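Long-range contacts in repeat Five Residue (Rfr) protein or pentapeptide repeat protein (Cyanothece, PDB 2O6W), which is of unknown function but folds as a right-handed quadrilateral beta helix built from pentapeptide repeats: residues A[25-30]-A[68-73]; A[62-67]-A[82-87]. One frame throughout, in Å; residues are numbered along the deposited sequence.

Contact 1 of 2, residues A[25-30]-A[68-73]; sequences LPRENF and LYQSDL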
ATOM      1  N   LEU A  25      -9.256   4.727   5.651  1.00 32.22           N
ATOM      2  CA  LEU A  25      -8.034   5.405   6.063  1.00 31.36           C
ATOM      3  C   LEU A  25      -7.409   6.208   4.923  1.00 30.80           C
ATOM      4  O   LEU A  25      -6.242   6.024   4.586  1.00 30.89           O
ATOM      5  CB  LEU A  25      -7.031   4.387   6.613  1.00 28.79           C
ATOM      6  CG  LEU A  25      -7.474   3.699   7.909  1.00 30.51           C
ATOM      7  CD1 LEU A  25      -6.417   2.698   8.361  1.00 31.34           C
ATOM      8  CD2 LEU A  25      -7.705   4.746   8.999  1.00 28.30           C
ATOM      9  N   PRO A  26      -8.194   7.101   4.296  1.00 30.88           N
ATOM     10  CA  PRO A  26      -7.623   7.890   3.203  1.00 30.28           C
ATOM     11  C   PRO A  26      -6.716   9.002   3.717  1.00 31.76           C
ATOM     12  O   PRO A  26      -6.841   9.453   4.862  1.00 30.07           O
ATOM     13  CB  PRO A  26      -8.860   8.441   2.493  1.00 30.27           C
ATOM     14  CG  PRO A  26      -9.823   8.647   3.628  1.00 27.96           C
ATOM     15  CD  PRO A  26      -9.641   7.368   4.433  1.00 29.96           C
ATOM     16  N   ARG A  27      -5.794   9.426   2.860  1.00 31.59           N
ATOM     17  CA  ARG A  27      -4.868  10.495   3.185  1.00 32.10           C
ATOM     18  C   ARG A  27      -4.084  10.300   4.473  1.00 32.42           C
ATOM     19  O   ARG A  27      -3.876  11.249   5.218  1.00 32.12           O
ATOM     20  CB  ARG A  27      -5.633  11.818   3.235  1.00 31.17           C
ATOM     21  CG  ARG A  27      -6.106  12.258   1.870  1.00 31.77           C
ATOM     22  CD  ARG A  27      -7.089  13.403   1.938  1.00 29.59           C
ATOM     23  NE  ARG A  27      -7.340  13.928   0.604  1.00 33.19           N
ATOM     24  CZ  ARG A  27      -8.213  14.887   0.328  1.00 32.81           C
ATOM     25  NH1 ARG A  27      -8.933  15.429   1.306  1.00 31.15           N
ATOM     26  NH2 ARG A  27      -8.349  15.309  -0.927  1.00 31.73           N
ATOM     27  N   GLU A  28      -3.655   9.074   4.748  1.00 33.97           N
ATOM     28  CA  GLU A  28      -2.866   8.824   5.950  1.00 34.30           C
ATOM     29  C   GLU A  28      -1.395   8.665   5.559  1.00 34.21           C
ATOM     30  O   GLU A  28      -1.056   8.518   4.381  1.00 33.50           O
ATOM     31  CB  GLU A  28      -3.358   7.568   6.674  1.00 35.19           C
ATOM     32  CG  GLU A  28      -4.769   7.675   7.259  1.00 41.54           C
ATOM     33  CD  GLU A  28      -4.872   8.628   8.452  1.00 46.78           C
ATOM     34  OE1 GLU A  28      -6.006   8.861   8.932  1.00 48.82           O
ATOM     35  OE2 GLU A  28      -3.828   9.140   8.916  1.00 48.48           O
ATOM     36  N   ASN A  29      -0.513   8.712   6.544  1.00 33.82           N
ATOM     37  CA  ASN A  29       0.901   8.568   6.265  1.00 34.19           C
ATOM     38  C   ASN A  29       1.482   7.338   6.957  1.00 35.16           C
ATOM     39  O   ASN A  29       1.790   7.366   8.143  1.00 34.32           O
ATOM     40  CB  ASN A  29       1.650   9.829   6.691  1.00 33.98           C
ATOM     41  CG  ASN A  29       3.154   9.698   6.532  1.00 38.37           C
ATOM     42  OD1 ASN A  29       3.643   8.860   5.768  1.00 39.72           O
ATOM     43  ND2 ASN A  29       3.902  10.538   7.249  1.00 38.22           N
ATOM     44  N   PHE A  30       1.615   6.256   6.197  1.00 35.50           N
ATOM     45  CA  PHE A  30       2.174   5.011   6.702  1.00 36.33           C
ATOM     46  C   PHE A  30       3.478   4.737   5.964  1.00 37.01           C
ATOM     47  O   PHE A  30       3.864   3.585   5.803  1.00 37.98           O
ATOM     48  CB  PHE A  30       1.224   3.840   6.434  1.00 38.33           C
ATOM     49  CG  PHE A  30      -0.105   3.953   7.115  1.00 40.33           C
ATOM     50  CD1 PHE A  30      -1.281   3.914   6.372  1.00 40.99           C
ATOM     51  CD2 PHE A  30      -0.188   4.082   8.496  1.00 41.83           C
ATOM     52  CE1 PHE A  30      -2.525   3.997   6.995  1.00 42.21           C
ATOM     53  CE2 PHE A  30      -1.427   4.166   9.132  1.00 43.81           C
ATOM     54  CZ  PHE A  30      -2.599   4.126   8.378  1.00 43.38           C
ATOM     55  N   LEU A  68      -7.768   3.622   0.904  1.00 27.36           N
ATOM     56  CA  LEU A  68      -6.469   4.215   1.229  1.00 28.18           C
ATOM     57  C   LEU A  68      -6.124   5.355   0.276  1.00 27.19           C
ATOM     58  O   LEU A  68      -4.964   5.738   0.136  1.00 25.79           O
ATOM     59  CB  LEU A  68      -5.384   3.138   1.178  1.00 24.45           C
ATOM     60  CG  LEU A  68      -5.608   2.025   2.210  1.00 24.87           C
ATOM     61  CD1 LEU A  68      -4.685   0.842   1.944  1.00 24.69           C
ATOM     62  CD2 LEU A  68      -5.378   2.590   3.597  1.00 23.33           C
ATOM     63  N   TYR A  69      -7.156   5.895  -0.366  1.00 28.48           N
ATOM     64  CA  TYR A  69      -7.009   6.998  -1.312  1.00 30.72           C
ATOM     65  C   TYR A  69      -6.010   8.064  -0.849  1.00 28.69           C
ATOM     66  O   TYR A  69      -6.104   8.570   0.267  1.00 27.16           O
ATOM     67  CB  TYR A  69      -8.375   7.646  -1.567  1.00 29.81           C
ATOM     68  CG  TYR A  69      -8.318   8.831  -2.498  1.00 31.39           C
ATOM     69  CD1 TYR A  69      -7.939   8.678  -3.827  1.00 32.99           C
ATOM     70  CD2 TYR A  69      -8.634  10.111  -2.045  1.00 33.60           C
ATOM     71  CE1 TYR A  69      -7.871   9.773  -4.683  1.00 37.19           C
ATOM     72  CE2 TYR A  69      -8.569  11.209  -2.891  1.00 34.73           C
ATOM     73  CZ  TYR A  69      -8.187  11.037  -4.208  1.00 37.26           C
ATOM     74  OH  TYR A  69      -8.121  12.126  -5.050  1.00 40.49           O
ATOM     75  N   GLN A  70      -5.058   8.381  -1.724  1.00 27.39           N
ATOM     76  CA  GLN A  70      -4.020   9.382  -1.468  1.00 27.69           C
ATOM     77  C   GLN A  70      -3.177   9.171  -0.224  1.00 27.79           C
ATOM     78  O   GLN A  70      -2.619  10.120   0.307  1.00 27.43           O
ATOM     79  CB  GLN A  70      -4.631  10.783  -1.410  1.00 26.34           C
ATOM     80  CG  GLN A  70      -5.150  11.283  -2.732  1.00 30.25           C
ATOM     81  CD  GLN A  70      -5.483  12.764  -2.694  1.00 31.86           C
ATOM     82  OE1 GLN A  70      -6.180  13.234  -1.794  1.00 36.47           O
ATOM     83  NE2 GLN A  70      -4.993  13.506  -3.680  1.00 33.26           N
ATOM     84  N   SER A  71      -3.086   7.935   0.249  1.00 28.81           N
ATOM     85  CA  SER A  71      -2.287   7.640   1.430  1.00 28.71           C
ATOM     86  C   SER A  71      -0.826   7.375   1.056  1.00 29.37           C
ATOM     87  O   SER A  71      -0.530   6.901  -0.043  1.00 30.61           O
ATOM     88  CB  SER A  71      -2.854   6.419   2.154  1.00 27.69           C
ATOM     89  OG  SER A  71      -3.961   6.772   2.967  1.00 29.60           O
ATOM     90  N   ASP A  72       0.090   7.699   1.963  1.00 29.00           N
ATOM     91  CA  ASP A  72       1.508   7.454   1.723  1.00 29.22           C
ATOM     92  C   ASP A  72       1.792   6.059   2.286  1.00 29.05           C
ATOM     93  O   ASP A  72       1.575   5.803   3.473  1.00 24.97           O
ATOM     94  CB  ASP A  72       2.374   8.495   2.454  1.00 31.51           C
ATOM     95  CG  ASP A  72       3.861   8.401   2.084  1.00 36.84           C
ATOM     96  OD1 ASP A  72       4.362   7.274   1.828  1.00 35.97           O
ATOM     97  OD2 ASP A  72       4.542   9.457   2.070  1.00 38.29           O
ATOM     98  N   LEU A  73       2.276   5.165   1.430  1.00 28.59           N
ATOM     99  CA  LEU A  73       2.588   3.800   1.833  1.00 29.60           C
ATOM    100  C   LEU A  73       4.015   3.454   1.406  1.00 30.76           C
ATOM    101  O   LEU A  73       4.350   2.285   1.198  1.00 32.37           O
ATOM    102  CB  LEU A  73       1.602   2.823   1.172  1.00 27.84           C
ATOM    103  CG  LEU A  73       0.110   3.151   1.352  1.00 28.41           C
ATOM    104  CD1 LEU A  73      -0.757   2.174   0.561  1.00 26.52           C
ATOM    105  CD2 LEU A  73      -0.240   3.108   2.823  1.00 23.37           C
TER
HETATM  106  O   HOH W   1      -0.507  10.980   2.402  1.00 33.89           O
HETATM  107  O   HOH W   2       6.066   9.085   4.361  1.00 29.57           O

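Contact 2 of 2, residues A[62-67]-A[82-87]; sequences NLSNAN and ILVETN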
ATOM      1  N   ASN A  62      -5.431  -8.087   5.930  1.00 35.22           N
ATOM      2  CA  ASN A  62      -6.548  -8.088   5.000  1.00 33.94           C
ATOM      3  C   ASN A  62      -7.093  -6.663   4.961  1.00 33.56           C
ATOM      4  O   ASN A  62      -7.628  -6.170   5.951  1.00 34.52           O
ATOM      5  CB  ASN A  62      -7.651  -9.045   5.450  1.00 33.87           C
ATOM      6  CG  ASN A  62      -8.669  -9.319   4.347  1.00 37.00           C
ATOM      7  OD1 ASN A  62      -9.036  -8.425   3.577  1.00 36.43           O
ATOM      8  ND2 ASN A  62      -9.143 -10.552   4.277  1.00 39.41           N
ATOM      9  N   LEU A  63      -6.944  -6.014   3.811  1.00 32.57           N
ATOM     10  CA  LEU A  63      -7.398  -4.652   3.621  1.00 32.16           C
ATOM     11  C   LEU A  63      -8.446  -4.572   2.516  1.00 32.74           C
ATOM     12  O   LEU A  63      -8.728  -3.497   1.985  1.00 32.01           O
ATOM     13  CB  LEU A  63      -6.203  -3.758   3.281  1.00 32.03           C
ATOM     14  CG  LEU A  63      -5.307  -3.353   4.457  1.00 33.96           C
ATOM     15  CD1 LEU A  63      -3.895  -3.037   3.977  1.00 34.32           C
ATOM     16  CD2 LEU A  63      -5.919  -2.151   5.147  1.00 31.93           C
ATOM     17  N   SER A  64      -9.022  -5.721   2.175  1.00 33.11           N
ATOM     18  CA  SER A  64     -10.041  -5.814   1.127  1.00 33.36           C
ATOM     19  C   SER A  64     -11.130  -4.739   1.208  1.00 31.28           C
ATOM     20  O   SER A  64     -11.727  -4.528   2.257  1.00 29.82           O
ATOM     21  CB  SER A  64     -10.703  -7.195   1.176  1.00 34.28           C
ATOM     22  OG  SER A  64      -9.766  -8.215   0.858  1.00 37.91           O
ATOM     23  N   ASN A  65     -11.374  -4.054   0.096  1.00 30.78           N
ATOM     24  CA  ASN A  65     -12.412  -3.035   0.052  1.00 31.16           C
ATOM     25  C   ASN A  65     -12.141  -1.857   0.974  1.00 31.34           C
ATOM     26  O   ASN A  65     -13.036  -1.052   1.246  1.00 30.45           O
ATOM     27  CB  ASN A  65     -13.761  -3.665   0.418  1.00 33.22           C
ATOM     28  CG  ASN A  65     -14.181  -4.742  -0.560  1.00 37.45           C
ATOM     29  OD1 ASN A  65     -14.597  -4.448  -1.683  1.00 43.68           O
ATOM     30  ND2 ASN A  65     -14.055  -5.995  -0.153  1.00 36.80           N
ATOM     31  N   ALA A  66     -10.914  -1.755   1.475  1.00 30.98           N
ATOM     32  CA  ALA A  66     -10.573  -0.637   2.351  1.00 29.68           C
ATOM     33  C   ALA A  66     -10.266   0.571   1.479  1.00 27.34           C
ATOM     34  O   ALA A  66      -9.963   0.424   0.302  1.00 27.10           O
ATOM     35  CB  ALA A  66      -9.369  -0.979   3.203  1.00 27.66           C
ATOM     36  N   ASN A  67     -10.366   1.762   2.055  1.00 27.30           N
ATOM     37  CA  ASN A  67     -10.074   2.979   1.312  1.00 27.97           C
ATOM     38  C   ASN A  67      -8.770   3.627   1.777  1.00 27.91           C
ATOM     39  O   ASN A  67      -8.676   4.125   2.906  1.00 27.86           O
ATOM     40  CB  ASN A  67     -11.215   3.991   1.454  1.00 26.67           C
ATOM     41  CG  ASN A  67     -10.918   5.289   0.729  1.00 29.79           C
ATOM     42  OD1 ASN A  67     -10.222   5.286  -0.291  1.00 30.30           O
ATOM     43  ND2 ASN A  67     -11.450   6.396   1.233  1.00 26.66           N
ATOM     44  N   ILE A  82      -3.869  -9.254   1.634  1.00 33.55           N
ATOM     45  CA  ILE A  82      -5.086  -9.378   0.839  1.00 32.85           C
ATOM     46  C   ILE A  82      -5.619  -7.966   0.613  1.00 32.88           C
ATOM     47  O   ILE A  82      -5.977  -7.270   1.565  1.00 30.77           O
ATOM     48  CB  ILE A  82      -6.146 -10.237   1.583  1.00 34.13           C
ATOM     49  CG1 ILE A  82      -5.557 -11.624   1.873  1.00 33.87           C
ATOM     50  CG2 ILE A  82      -7.423 -10.344   0.757  1.00 29.49           C
ATOM     51  CD1 ILE A  82      -6.405 -12.484   2.768  1.00 37.60           C
ATOM     52  N   LEU A  83      -5.667  -7.552  -0.650  1.00 33.02           N
ATOM     53  CA  LEU A  83      -6.127  -6.217  -1.009  1.00 33.86           C
ATOM     54  C   LEU A  83      -7.155  -6.269  -2.137  1.00 34.18           C
ATOM     55  O   LEU A  83      -7.059  -5.525  -3.112  1.00 34.66           O
ATOM     56  CB  LEU A  83      -4.925  -5.366  -1.438  1.00 34.22           C
ATOM     57  CG  LEU A  83      -3.750  -5.358  -0.458  1.00 36.21           C
ATOM     58  CD1 LEU A  83      -2.533  -4.721  -1.082  1.00 37.52           C
ATOM     59  CD2 LEU A  83      -4.152  -4.616   0.798  1.00 38.93           C
ATOM     60  N   VAL A  84      -8.142  -7.144  -1.995  1.00 33.92           N
ATOM     61  CA  VAL A  84      -9.179  -7.301  -3.006  1.00 33.61           C
ATOM     62  C   VAL A  84     -10.112  -6.096  -3.085  1.00 33.93           C
ATOM     63  O   VAL A  84     -10.758  -5.739  -2.105  1.00 35.32           O
ATOM     64  CB  VAL A  84     -10.014  -8.578  -2.729  1.00 33.19           C
ATOM     65  CG1 VAL A  84     -11.206  -8.651  -3.672  1.00 31.81           C
ATOM     66  CG2 VAL A  84      -9.133  -9.808  -2.895  1.00 30.38           C
ATOM     67  N   GLU A  85     -10.179  -5.478  -4.260  1.00 35.33           N
ATOM     68  CA  GLU A  85     -11.034  -4.318  -4.480  1.00 38.11           C
ATOM     69  C   GLU A  85     -10.693  -3.153  -3.560  1.00 37.79           C
ATOM     70  O   GLU A  85     -11.556  -2.343  -3.228  1.00 40.52           O
ATOM     71  CB  GLU A  85     -12.502  -4.701  -4.290  1.00 39.87           C
ATOM     72  CG  GLU A  85     -13.070  -5.550  -5.410  1.00 48.59           C
ATOM     73  CD  GLU A  85     -14.378  -6.230  -5.027  1.00 54.36           C
ATOM     74  OE1 GLU A  85     -15.338  -5.525  -4.639  1.00 56.90           O
ATOM     75  OE2 GLU A  85     -14.444  -7.478  -5.112  1.00 59.21           O
ATOM     76  N   THR A  86      -9.433  -3.066  -3.154  1.00 35.13           N
ATOM     77  CA  THR A  86      -8.987  -1.996  -2.274  1.00 33.16           C
ATOM     78  C   THR A  86      -8.767  -0.722  -3.079  1.00 32.68           C
ATOM     79  O   THR A  86      -8.335  -0.780  -4.233  1.00 32.53           O
ATOM     80  CB  THR A  86      -7.655  -2.379  -1.584  1.00 33.84           C
ATOM     81  OG1 THR A  86      -7.851  -3.549  -0.781  1.00 33.66           O
ATOM     82  CG2 THR A  86      -7.145  -1.239  -0.710  1.00 31.58           C
ATOM     83  N   ASN A  87      -9.066   0.430  -2.488  1.00 30.95           N
ATOM     84  CA  ASN A  87      -8.843   1.687  -3.195  1.00 30.69           C
ATOM     85  C   ASN A  87      -7.441   2.211  -2.891  1.00 31.03           C
ATOM     86  O   ASN A  87      -7.217   2.826  -1.848  1.00 31.98           O
ATOM     87  CB  ASN A  87      -9.877   2.748  -2.798  1.00 29.29           C
ATOM     88  CG  ASN A  87      -9.703   4.053  -3.578  1.00 31.59           C
ATOM     89  OD1 ASN A  87      -8.945   4.114  -4.548  1.00 33.57           O
ATOM     90  ND2 ASN A  87     -10.412   5.093  -3.164  1.00 33.42           N
TER

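Contact 1 of 2, residues A[25-30]-A[68-73]
Arg27 and Gln70 run side by side, pointing the same way, and the guanidinium takes the amide oxygen side-on. Arg27 NE lies 2.8 Å from Gln70 OE1 in a nearly straight bond, and Arg27 NH2 reaches the same oxygen at 3.1 Å with a more bent N-H. The oxygen sits in the guanidinium plane, although the two groups are turned 38° apart. Extended from CG to NE, the arginine chain follows the glutamine, whose NE2 goes on to Glu90. With an alanine at Gln70, the guanidinium of Arg27 would probably lose its acceptor and be freer to swing, and Glu90 would lose the amide donor. Segments 25-30 and 68-73 belong to neighbouring coils of the pentapeptide-repeat beta helix, a type II turn from Leu68 to Ser71 carrying Gln70 alongside Arg27. Ser71 OG accepts from Glu28 N at 2.9 Å and gives a weak bond to Leu25 O. Asn29 and Asp72 lie alongside each other, and a water donates to Asn29 OD1 and, weakly, to Asp72 OD2; their main polar partners are Gly31 N and Ser74 OG. Phe30 turns the edge of its ring to Leu73, CD1 lying 3.8 Å from Leu73 CD2.

Contact 2 of 2, residues A[62-67]-A[82-87]
With CG of Asn62 anti to the backbone N (chi1 -166°), its carboxamide lies beside Ile82 and faces the start of the turn Leu63 to Ala66, while Ser64 OG stands beside its backbone N (chi1 -65°) and meets it. Asn62 OD1 takes two donors: Ser64 N at 3.0 Å, in the carbonyl plane, which closes an Asx turn, and Ser64 OG at 2.8 Å, tilted from that plane. The serine oxygen touches Ile82 CG2 and receives a weak, long bond from Val84 N. Ile82 CD1 reaches Asn62 ND2 at 3.7 Å. Further in, Leu63 and Leu83 lie side by side, Leu83 CD2 packing against CB and CD1 of Leu63, one step of the leucine ladder inside the coil. At the far end the amide planes of Asn67 and Asn87 are 9° apart, and Asn87 ND2 gives a weak bond to Asn67 OD1 at 2.9 Å; the stronger partners are Asn24 OD1 for Asn67 ND2 and Ser89 OG for Asn87 OD1. A backbone bond from Asn65 N to Val84 O (2.8 Å) joins the type II turns 63-66 and 83-86, flanked by Leu63 N to Ile82 O and Asn87 N to Ala66 O. Neither segment is regular helix or strand; the coil carrying Cys18, Leu20 and Gly22 adds backbone bonds to 62-67, and Leu83 and Val84 pack on Leu103 and Asn102 of the next coil.

The centres of the two contacts lie about 13 Å apart, and their segments alternate along the chain: 25-30, 62-67, 68-73, 82-87. Segment 68-73 continues directly from 62-67, so one coil of the beta helix serves both contacts, meeting the earlier coil through contact 1 and the later one through contact 2. They join between two turns, where Leu25 N lies 2.9 Å from Asn67 O and Leu68 N lies 2.9 Å from Asn87 O, both probable hydrogen bonds. Three coils are thereby stacked in register, although the 31 residues between 30 and 62 intervene between the first and second.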